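Local coordinates for aminopeptidase C (Lactobacillus rhamnosus, PDB 4K7C), which probably acts as a cysteine aminopeptidase of the papain-like (C1) family, removing amino acids from the N-terminal end of peptides, at residues K104-N109 against G283-G288; Y110-V115 against R181-T186; P50-E55 against K380-N385. One frame throughout, in Å; residues are numbered along the deposited sequence.

Contact 1: K104-N109 against G283-G288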
loop_
_atom_site.group_PDB
_atom_site.type_symbol
_atom_site.label_atom_id
_atom_site.label_comp_id
_atom_site.label_asym_id
_atom_site.label_seq_id
_atom_site.Cartn_x
_atom_site.Cartn_y
_atom_site.Cartn_z
ATOM N N LYS A 104 18.432 7.933 -31.002
ATOM C CA LYS A 104 18.125 6.610 -31.512
ATOM C C LYS A 104 18.098 6.473 -33.005
ATOM O O LYS A 104 18.542 5.513 -33.568
ATOM C CB LYS A 104 16.781 6.142 -30.951
ATOM C CG LYS A 104 16.728 5.862 -29.470
ATOM C CD LYS A 104 16.451 4.421 -29.190
ATOM C CE LYS A 104 16.588 3.979 -27.711
ATOM N NZ LYS A 104 17.934 4.110 -27.112
ATOM N N PHE A 105 17.491 7.448 -33.676
ATOM C CA PHE A 105 17.422 7.373 -35.103
ATOM C C PHE A 105 18.824 7.536 -35.737
ATOM O O PHE A 105 19.202 6.744 -36.609
ATOM C CB PHE A 105 16.428 8.394 -35.632
ATOM C CG PHE A 105 16.103 8.179 -37.083
ATOM C CD1 PHE A 105 15.656 6.931 -37.521
ATOM C CD2 PHE A 105 16.214 9.208 -37.981
ATOM C CE1 PHE A 105 15.409 6.673 -38.838
ATOM C CE2 PHE A 105 15.912 8.934 -39.332
ATOM C CZ PHE A 105 15.470 7.690 -39.734
ATOM N N GLU A 106 19.588 8.505 -35.266
ATOM C CA GLU A 106 20.976 8.761 -35.772
ATOM C C GLU A 106 21.830 7.575 -35.427
ATOM O O GLU A 106 22.536 7.076 -36.271
ATOM C CB GLU A 106 21.552 10.036 -35.188
ATOM C CG GLU A 106 20.910 11.286 -35.789
ATOM C CD GLU A 106 21.422 11.657 -37.222
ATOM O OE1 GLU A 106 22.404 11.066 -37.764
ATOM O OE2 GLU A 106 20.770 12.579 -37.814
ATOM N N LYS A 107 21.671 7.025 -34.217
ATOM C CA LYS A 107 22.442 5.792 -33.882
ATOM C C LYS A 107 22.142 4.583 -34.795
ATOM O O LYS A 107 23.024 3.796 -34.996
ATOM C CB LYS A 107 22.266 5.431 -32.413
ATOM C CG LYS A 107 23.003 6.302 -31.443
ATOM C CD LYS A 107 22.651 5.951 -29.971
ATOM C CE LYS A 107 23.622 6.605 -29.052
ATOM N NZ LYS A 107 23.017 6.684 -27.682
ATOM N N SER A 108 20.901 4.438 -35.283
ATOM C CA SER A 108 20.494 3.386 -36.219
ATOM C C SER A 108 21.332 3.472 -37.526
ATOM O O SER A 108 22.049 2.529 -37.892
ATOM C CB SER A 108 18.946 3.412 -36.443
ATOM O OG SER A 108 18.158 3.247 -35.219
ATOM N N ASN A 109 21.407 4.670 -38.083
ATOM C CA ASN A 109 22.261 4.989 -39.221
ATOM C C ASN A 109 23.764 4.828 -38.941
ATOM O O ASN A 109 24.495 4.230 -39.770
ATOM C CB ASN A 109 22.006 6.431 -39.649
ATOM C CG ASN A 109 22.680 6.758 -40.977
ATOM O OD1 ASN A 109 22.366 6.083 -41.973
ATOM N ND2 ASN A 109 23.528 7.730 -40.993
ATOM N N GLY A 283 29.961 7.096 -31.465
ATOM C CA GLY A 283 29.229 8.211 -32.107
ATOM C C GLY A 283 27.754 8.011 -32.237
ATOM O O GLY A 283 27.221 6.985 -31.859
ATOM N N ASN A 284 27.051 9.049 -32.715
ATOM C CA ASN A 284 25.675 8.887 -33.113
ATOM C C ASN A 284 25.383 9.543 -34.459
ATOM O O ASN A 284 24.639 8.997 -35.246
ATOM C CB ASN A 284 24.669 9.469 -32.099
ATOM C CG ASN A 284 25.025 10.856 -31.564
ATOM O OD1 ASN A 284 26.055 11.484 -31.891
ATOM N ND2 ASN A 284 24.216 11.317 -30.662
ATOM N N VAL A 285 25.888 10.752 -34.660
ATOM C CA VAL A 285 25.386 11.528 -35.843
ATOM C C VAL A 285 26.475 11.456 -36.945
ATOM O O VAL A 285 27.493 12.086 -36.819
ATOM C CB VAL A 285 25.136 12.991 -35.580
ATOM C CG1 VAL A 285 24.674 13.706 -36.880
ATOM C CG2 VAL A 285 24.055 13.138 -34.478
ATOM N N VAL A 286 26.234 10.623 -37.937
ATOM C CA VAL A 286 27.153 10.558 -39.078
ATOM C C VAL A 286 27.151 11.936 -39.705
ATOM O O VAL A 286 26.081 12.520 -40.041
ATOM C CB VAL A 286 26.837 9.432 -40.102
ATOM C CG1 VAL A 286 27.714 9.525 -41.390
ATOM C CG2 VAL A 286 26.969 8.058 -39.467
ATOM N N GLY A 287 28.376 12.441 -39.906
ATOM C CA GLY A 287 28.545 13.724 -40.481
ATOM C C GLY A 287 28.624 14.844 -39.467
ATOM O O GLY A 287 28.936 15.965 -39.820
ATOM N N GLY A 288 28.336 14.567 -38.203
ATOM C CA GLY A 288 28.361 15.592 -37.191
ATOM C C GLY A 288 29.663 15.488 -36.450
ATOM O O GLY A 288 30.534 14.665 -36.781
HETATM O O HOH W 1 23.801 8.902 -38.130
HETATM O O HOH W 2 23.463 11.662 -40.035
#
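Glu106 OE1 is gripped by waters 1 and 2, each 2.6 Å from it, which tie it to the backbone of loop 283-288. Water 1 also accepts from Val286 N at 3.0 Å and from Asn109 ND2, and it lies within bonding distance of Glu106 O; water 2 passes on to Val286 O at 2.8 Å. The glutamate chain is bent (chi2 -77°), which brings the carboxylate obliquely across Val285, with Glu106 OE1 3.6 Å from Val285 CG1 and Glu106 CG 3.9 Å from Val285 CG2. OE2 turns to Tyr152 and Lys151. Next along helix 96-117, Lys107 CG packs on Asn284 CB at 3.6 Å, while both polar ends reach Asp103. The Asn284 carbonyl comes at Glu106 O from the side, two acceptors 3.0 Å apart. With an alanine in place of Glu106, Lys151 and Tyr152 would probably lose this acceptor, and the two waters the one they share. Asn109 ND2 is also bonded to Ala3 O of the second subunit. The loop, between strands 275-279 and 293-295, makes a type II beta turn from Val285 to Gly288. Water thus carries its polar link to the helix, while direct side-chain contacts are van der Waals, partly of polar atoms on valine carbons.

Contact 2: Y110-V115 against R181-T186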
loop_
_atom_site.group_PDB
_atom_site.type_symbol
_atom_site.label_atom_id
_atom_site.label_comp_id
_atom_site.label_asym_id
_atom_site.label_seq_id
_atom_site.Cartn_x
_atom_site.Cartn_y
_atom_site.Cartn_z
ATOM N N TYR A 110 24.191 5.346 -37.793
ATOM C CA TYR A 110 25.566 5.107 -37.326
ATOM C C TYR A 110 25.954 3.648 -37.294
ATOM O O TYR A 110 26.981 3.286 -37.859
ATOM C CB TYR A 110 25.846 5.813 -35.972
ATOM C CG TYR A 110 27.286 6.191 -35.770
ATOM C CD1 TYR A 110 27.714 7.458 -36.082
ATOM C CD2 TYR A 110 28.208 5.319 -35.248
ATOM C CE1 TYR A 110 29.001 7.866 -35.901
ATOM C CE2 TYR A 110 29.534 5.725 -35.077
ATOM C CZ TYR A 110 29.918 6.988 -35.430
ATOM O OH TYR A 110 31.200 7.464 -35.268
ATOM N N PHE A 111 25.084 2.798 -36.729
ATOM C CA PHE A 111 25.288 1.376 -36.681
ATOM C C PHE A 111 25.404 0.769 -38.099
ATOM O O PHE A 111 26.298 -0.027 -38.367
ATOM C CB PHE A 111 24.147 0.710 -35.891
ATOM C CG PHE A 111 24.184 -0.791 -35.931
ATOM C CD1 PHE A 111 24.975 -1.522 -35.050
ATOM C CD2 PHE A 111 23.361 -1.466 -36.803
ATOM C CE1 PHE A 111 24.963 -2.916 -35.123
ATOM C CE2 PHE A 111 23.365 -2.816 -36.915
ATOM C CZ PHE A 111 24.164 -3.578 -36.046
ATOM N N TYR A 112 24.512 1.149 -38.999
ATOM C CA TYR A 112 24.540 0.583 -40.347
ATOM C C TYR A 112 25.872 0.954 -41.018
ATOM O O TYR A 112 26.446 0.146 -41.771
ATOM C CB TYR A 112 23.400 1.077 -41.176
ATOM C CG TYR A 112 22.031 0.676 -40.722
ATOM C CD1 TYR A 112 21.768 -0.586 -40.173
ATOM C CD2 TYR A 112 20.939 1.547 -40.873
ATOM C CE1 TYR A 112 20.479 -0.995 -39.814
ATOM C CE2 TYR A 112 19.644 1.162 -40.522
ATOM C CZ TYR A 112 19.395 -0.083 -39.943
ATOM O OH TYR A 112 18.110 -0.521 -39.564
ATOM N N GLU A 113 26.325 2.165 -40.810
ATOM C CA GLU A 113 27.562 2.623 -41.458
ATOM C C GLU A 113 28.743 1.854 -40.854
ATOM O O GLU A 113 29.724 1.502 -41.564
ATOM C CB GLU A 113 27.727 4.148 -41.355
ATOM C CG GLU A 113 26.774 4.907 -42.282
ATOM C CD GLU A 113 27.074 4.618 -43.748
ATOM O OE1 GLU A 113 28.312 4.525 -44.044
ATOM O OE2 GLU A 113 26.128 4.475 -44.564
ATOM N N ASN A 114 28.674 1.584 -39.560
ATOM C CA ASN A 114 29.717 0.743 -38.914
ATOM C C ASN A 114 29.744 -0.683 -39.402
ATOM O O ASN A 114 30.842 -1.277 -39.585
ATOM C CB ASN A 114 29.646 0.824 -37.382
ATOM C CG ASN A 114 30.309 2.078 -36.847
ATOM O OD1 ASN A 114 31.181 2.644 -37.490
ATOM N ND2 ASN A 114 29.908 2.528 -35.643
ATOM N N VAL A 115 28.567 -1.252 -39.649
ATOM C CA VAL A 115 28.448 -2.547 -40.189
ATOM C C VAL A 115 29.004 -2.601 -41.634
ATOM O O VAL A 115 29.696 -3.590 -42.007
ATOM C CB VAL A 115 26.962 -3.013 -40.265
ATOM C CG1 VAL A 115 26.827 -4.273 -41.029
ATOM C CG2 VAL A 115 26.431 -3.279 -38.840
ATOM N N ARG A 181 20.191 -5.726 -35.751
ATOM C CA ARG A 181 20.938 -6.992 -36.011
ATOM C C ARG A 181 20.485 -7.751 -37.261
ATOM O O ARG A 181 21.299 -8.265 -38.057
ATOM C CB ARG A 181 20.888 -7.881 -34.739
ATOM C CG ARG A 181 21.734 -7.416 -33.606
ATOM C CD ARG A 181 21.529 -8.332 -32.403
ATOM N NE ARG A 181 22.304 -7.855 -31.266
ATOM C CZ ARG A 181 21.864 -7.602 -30.040
ATOM N NH1 ARG A 181 20.576 -7.729 -29.692
ATOM N NH2 ARG A 181 22.776 -7.289 -29.137
ATOM N N LYS A 182 19.200 -7.821 -37.499
ATOM C CA LYS A 182 18.619 -8.441 -38.638
ATOM C C LYS A 182 19.095 -7.709 -39.880
ATOM O O LYS A 182 19.432 -8.325 -40.883
ATOM C CB LYS A 182 17.112 -8.363 -38.595
ATOM C CG LYS A 182 16.467 -8.875 -39.856
ATOM C CD LYS A 182 14.965 -8.833 -39.786
ATOM C CE LYS A 182 14.380 -9.585 -40.993
ATOM N NZ LYS A 182 14.376 -8.647 -42.081
ATOM N N ASP A 183 19.021 -6.397 -39.812
ATOM C CA ASP A 183 19.518 -5.564 -40.936
ATOM C C ASP A 183 21.048 -5.704 -41.165
ATOM O O ASP A 183 21.531 -5.612 -42.323
ATOM C CB ASP A 183 19.140 -4.113 -40.703
ATOM C CG ASP A 183 17.673 -3.834 -40.884
ATOM O OD1 ASP A 183 16.936 -4.645 -41.518
ATOM O OD2 ASP A 183 17.265 -2.740 -40.400
ATOM N N ALA A 184 21.836 -5.916 -40.107
ATOM C CA ALA A 184 23.270 -6.153 -40.242
ATOM C C ALA A 184 23.510 -7.404 -41.055
ATOM O O ALA A 184 24.403 -7.461 -41.887
ATOM C CB ALA A 184 23.939 -6.301 -38.871
ATOM N N VAL A 185 22.693 -8.433 -40.860
ATOM C CA VAL A 185 22.800 -9.627 -41.697
ATOM C C VAL A 185 22.690 -9.302 -43.198
ATOM O O VAL A 185 23.508 -9.732 -44.030
ATOM C CB VAL A 185 21.710 -10.669 -41.398
ATOM C CG1 VAL A 185 21.951 -11.901 -42.240
ATOM C CG2 VAL A 185 21.698 -11.115 -39.917
ATOM N N THR A 186 21.677 -8.511 -43.519
ATOM C CA THR A 186 21.331 -8.166 -44.884
ATOM C C THR A 186 22.464 -7.295 -45.459
ATOM O O THR A 186 22.914 -7.512 -46.598
ATOM C CB THR A 186 20.022 -7.356 -44.918
ATOM O OG1 THR A 186 18.950 -8.136 -44.342
ATOM C CG2 THR A 186 19.654 -6.969 -46.284
#
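Tyr112 crosses from helix 96-117 to Asp183 on helix 170-192. Its CG stands beside the backbone N, anti to the carbonyl carbon (chi1 -65°), and from CB outward the ring packs among Leu180, Leu187, Met207 and Leu208. On the far half of the ring, CE1 touches the aliphatic part of the partner, with Tyr112 CE1 3.5 Å from Asp183 CB. Next comes CZ, where Tyr112 CZ is 3.4 Å from Asp183 OD2. At the tip the two oxygens are very close, Tyr112 OH to Asp183 OD2 measuring 2.5 Å, and the ring and carboxylate planes are turned 54° apart. The same hydroxyl is hydrogen-bonded to Asp211 of helix 197-219, the third helix packed here, and Asp183 OD2 has a salt bridge to Lys179 one turn earlier on its own helix.

Beside this polar end lies an apolar one centred on Ala184. The axes of segments 110-115 and 181-186 run roughly parallel, 10.0 Å apart at a crossing angle of -34°, and between them Phe111 CZ and Val115 CG2 each come 3.9 Å from Ala184 CB. Val115 CG2 also sits 3.6 Å above the plane of the Phe111 ring, toward its rim. Tyr112 thus brings its buried hydroxyl to two carboxylates, and the charge on Asp183 is probably balanced by Lys179.

Contact 3: P50-E55 against K380-N385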
loop_
_atom_site.group_PDB
_atom_site.type_symbol
_atom_site.label_atom_id
_atom_site.label_comp_id
_atom_site.label_asym_id
_atom_site.label_seq_id
_atom_site.Cartn_x
_atom_site.Cartn_y
_atom_site.Cartn_z
ATOM N N PRO A 50 24.720 18.885 3.386
ATOM C CA PRO A 50 24.662 19.568 2.078
ATOM C C PRO A 50 24.716 21.102 2.229
ATOM O O PRO A 50 23.715 21.774 2.024
ATOM C CB PRO A 50 23.333 19.045 1.518
ATOM C CG PRO A 50 22.474 18.905 2.731
ATOM C CD PRO A 50 23.422 18.264 3.726
ATOM N N THR A 51 25.865 21.604 2.696
ATOM C CA THR A 51 26.111 23.021 2.735
ATOM C C THR A 51 27.342 23.348 1.903
ATOM O O THR A 51 28.368 22.719 2.082
ATOM C CB THR A 51 26.352 23.497 4.185
ATOM O OG1 THR A 51 25.265 23.042 4.990
ATOM C CG2 THR A 51 26.455 24.999 4.234
ATOM N N PHE A 52 27.258 24.389 1.091
ATOM C CA PHE A 52 28.254 24.710 0.091
ATOM C C PHE A 52 28.537 26.190 -0.041
ATOM O O PHE A 52 27.626 26.992 -0.286
ATOM C CB PHE A 52 27.823 24.185 -1.278
ATOM C CG PHE A 52 27.385 22.740 -1.253
ATOM C CD1 PHE A 52 28.314 21.737 -1.442
ATOM C CD2 PHE A 52 26.060 22.405 -1.073
ATOM C CE1 PHE A 52 27.954 20.393 -1.373
ATOM C CE2 PHE A 52 25.631 21.061 -1.128
ATOM C CZ PHE A 52 26.594 20.043 -1.270
ATOM N N SER A 53 29.786 26.554 0.181
ATOM C CA SER A 53 30.196 27.973 0.116
ATOM C C SER A 53 29.916 28.593 -1.255
ATOM O O SER A 53 29.594 29.771 -1.320
ATOM C CB SER A 53 31.687 28.163 0.570
ATOM O OG SER A 53 32.593 27.623 -0.352
ATOM N N ILE A 54 29.984 27.793 -2.323
ATOM C CA ILE A 54 29.587 28.238 -3.686
ATOM C C ILE A 54 28.408 27.386 -4.076
ATOM O O ILE A 54 28.525 26.161 -4.121
ATOM C CB ILE A 54 30.715 27.966 -4.694
ATOM C CG1 ILE A 54 31.884 28.765 -4.179
ATOM C CG2 ILE A 54 30.219 28.339 -6.121
ATOM C CD1 ILE A 54 33.107 28.612 -4.986
ATOM N N GLU A 55 27.271 28.015 -4.272
ATOM C CA GLU A 55 26.074 27.293 -4.604
ATOM C C GLU A 55 25.250 28.021 -5.624
ATOM O O GLU A 55 24.783 29.147 -5.352
ATOM C CB GLU A 55 25.266 27.081 -3.358
ATOM C CG GLU A 55 24.126 26.098 -3.585
ATOM C CD GLU A 55 23.384 25.792 -2.274
ATOM O OE1 GLU A 55 23.443 26.624 -1.346
ATOM O OE2 GLU A 55 22.750 24.741 -2.144
ATOM N N LYS A 380 33.642 19.124 -0.626
ATOM C CA LYS A 380 32.451 18.475 -1.105
ATOM C C LYS A 380 31.814 19.316 -2.217
ATOM O O LYS A 380 32.068 20.490 -2.311
ATOM C CB LYS A 380 31.422 18.169 -0.002
ATOM C CG LYS A 380 31.048 19.307 0.877
ATOM C CD LYS A 380 30.399 18.877 2.187
ATOM C CE LYS A 380 29.993 20.064 3.055
ATOM N NZ LYS A 380 29.456 19.457 4.299
ATOM N N TRP A 381 31.074 18.603 -3.084
ATOM C CA TRP A 381 30.537 19.123 -4.326
ATOM C C TRP A 381 29.051 18.823 -4.314
ATOM O O TRP A 381 28.588 17.726 -3.879
ATOM C CB TRP A 381 31.139 18.391 -5.507
ATOM C CG TRP A 381 32.651 18.496 -5.576
ATOM C CD1 TRP A 381 33.538 17.744 -4.884
ATOM C CD2 TRP A 381 33.412 19.304 -6.483
ATOM N NE1 TRP A 381 34.851 18.140 -5.186
ATOM C CE2 TRP A 381 34.781 19.097 -6.171
ATOM C CE3 TRP A 381 33.062 20.309 -7.446
ATOM C CZ2 TRP A 381 35.805 19.776 -6.824
ATOM C CZ3 TRP A 381 34.075 20.933 -8.134
ATOM C CH2 TRP A 381 35.431 20.691 -7.805
ATOM N N LYS A 382 28.283 19.795 -4.809
ATOM C CA LYS A 382 26.853 19.670 -4.906
ATOM C C LYS A 382 26.476 19.145 -6.278
ATOM O O LYS A 382 26.924 19.650 -7.344
ATOM C CB LYS A 382 26.138 20.980 -4.627
ATOM C CG LYS A 382 24.628 20.925 -4.726
ATOM C CD LYS A 382 23.955 22.249 -4.382
ATOM C CE LYS A 382 22.470 22.000 -4.121
ATOM N NZ LYS A 382 21.649 23.222 -4.213
ATOM N N VAL A 383 25.612 18.147 -6.279
ATOM C CA VAL A 383 25.351 17.364 -7.495
ATOM C C VAL A 383 23.867 17.321 -7.829
ATOM O O VAL A 383 23.035 16.816 -7.040
ATOM C CB VAL A 383 25.879 15.922 -7.350
ATOM C CG1 VAL A 383 25.540 15.026 -8.564
ATOM C CG2 VAL A 383 27.319 16.003 -7.175
ATOM N N GLU A 384 23.520 17.833 -8.987
ATOM C CA GLU A 384 22.158 17.671 -9.465
ATOM C C GLU A 384 21.984 16.354 -10.144
ATOM O O GLU A 384 22.631 16.063 -11.168
ATOM C CB GLU A 384 21.709 18.820 -10.444
ATOM C CG GLU A 384 20.275 18.579 -10.966
ATOM C CD GLU A 384 19.816 19.657 -11.920
ATOM O OE1 GLU A 384 20.697 20.440 -12.347
ATOM O OE2 GLU A 384 18.652 19.616 -12.343
ATOM N N ASN A 385 21.100 15.512 -9.577
ATOM C CA ASN A 385 20.816 14.222 -10.182
ATOM C C ASN A 385 19.521 14.327 -10.966
ATOM O O ASN A 385 18.914 15.369 -10.952
ATOM C CB ASN A 385 20.767 13.058 -9.173
ATOM C CG ASN A 385 21.166 11.695 -9.791
ATOM O OD1 ASN A 385 21.267 11.501 -11.002
ATOM N ND2 ASN A 385 21.407 10.727 -8.913
#
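Phe52 and Lys382 meet through a CH-pi contact. The lysine CB stands over the centre of one ring face, Lys382 CB being 3.5 Å from the centroid of the Phe52 ring and 12° off its normal, and the two side chains cross at about a right angle. The same ring presses on the strand backbone, with Phe52 CE1 3.5 Å from Lys382 N, and Lys380 CG approaches it obliquely.

The charged contact belongs to the far end of the same lysine. Extended from CB, with CG anti to the backbone N (chi1 179°), the chain runs past the ring to Glu55, where Lys382 NZ donates to Glu55 OE2 at 2.8 Å in a salt bridge. The donor comes on the anti side of the carboxylate, 20° out of its plane.

Strands 364-374 and 377-384 form an antiparallel hairpin, and strand 54-55 pairs with the far edge of 364-374, so this salt bridge spans an intervening strand. At the open end of the hairpin, Asn385, just past strand 377-384, bonds His364 NE2 through OD1, consistent with the histidine-asparagine pair of papain-like peptidases.

Among the polar backbone atoms, Thr51 O is buried without a partner, 3.3 Å from Lys380 CE; Lys380 NZ bonds Thr49 O and Ala47 O instead.

Contacts 1 and 2 share helix 96-117 and touch, their centres 13 Å apart: the Tyr110 ring, on segment 110-115, lies against the loop of contact 1, with Tyr110 CD1 3.5 Å from Val286 CG2 and Tyr110 CZ 3.6 Å from Gly283 CA. Contact 3 sits across the chain's centre, 35 Å from contact 1 and 44 Å from contact 2 between centres. Its strand leads to Asn385, bonded to His364, probably the catalytic histidine, while Lys107 and Asn284 of contact 1 pack on Trp71 of helix 70-87, whose start probably carries the nucleophilic cysteine, as in papain-like enzymes. In the six-chain assembly contacts 1 and 2 face the second subunit, contact 3 the third.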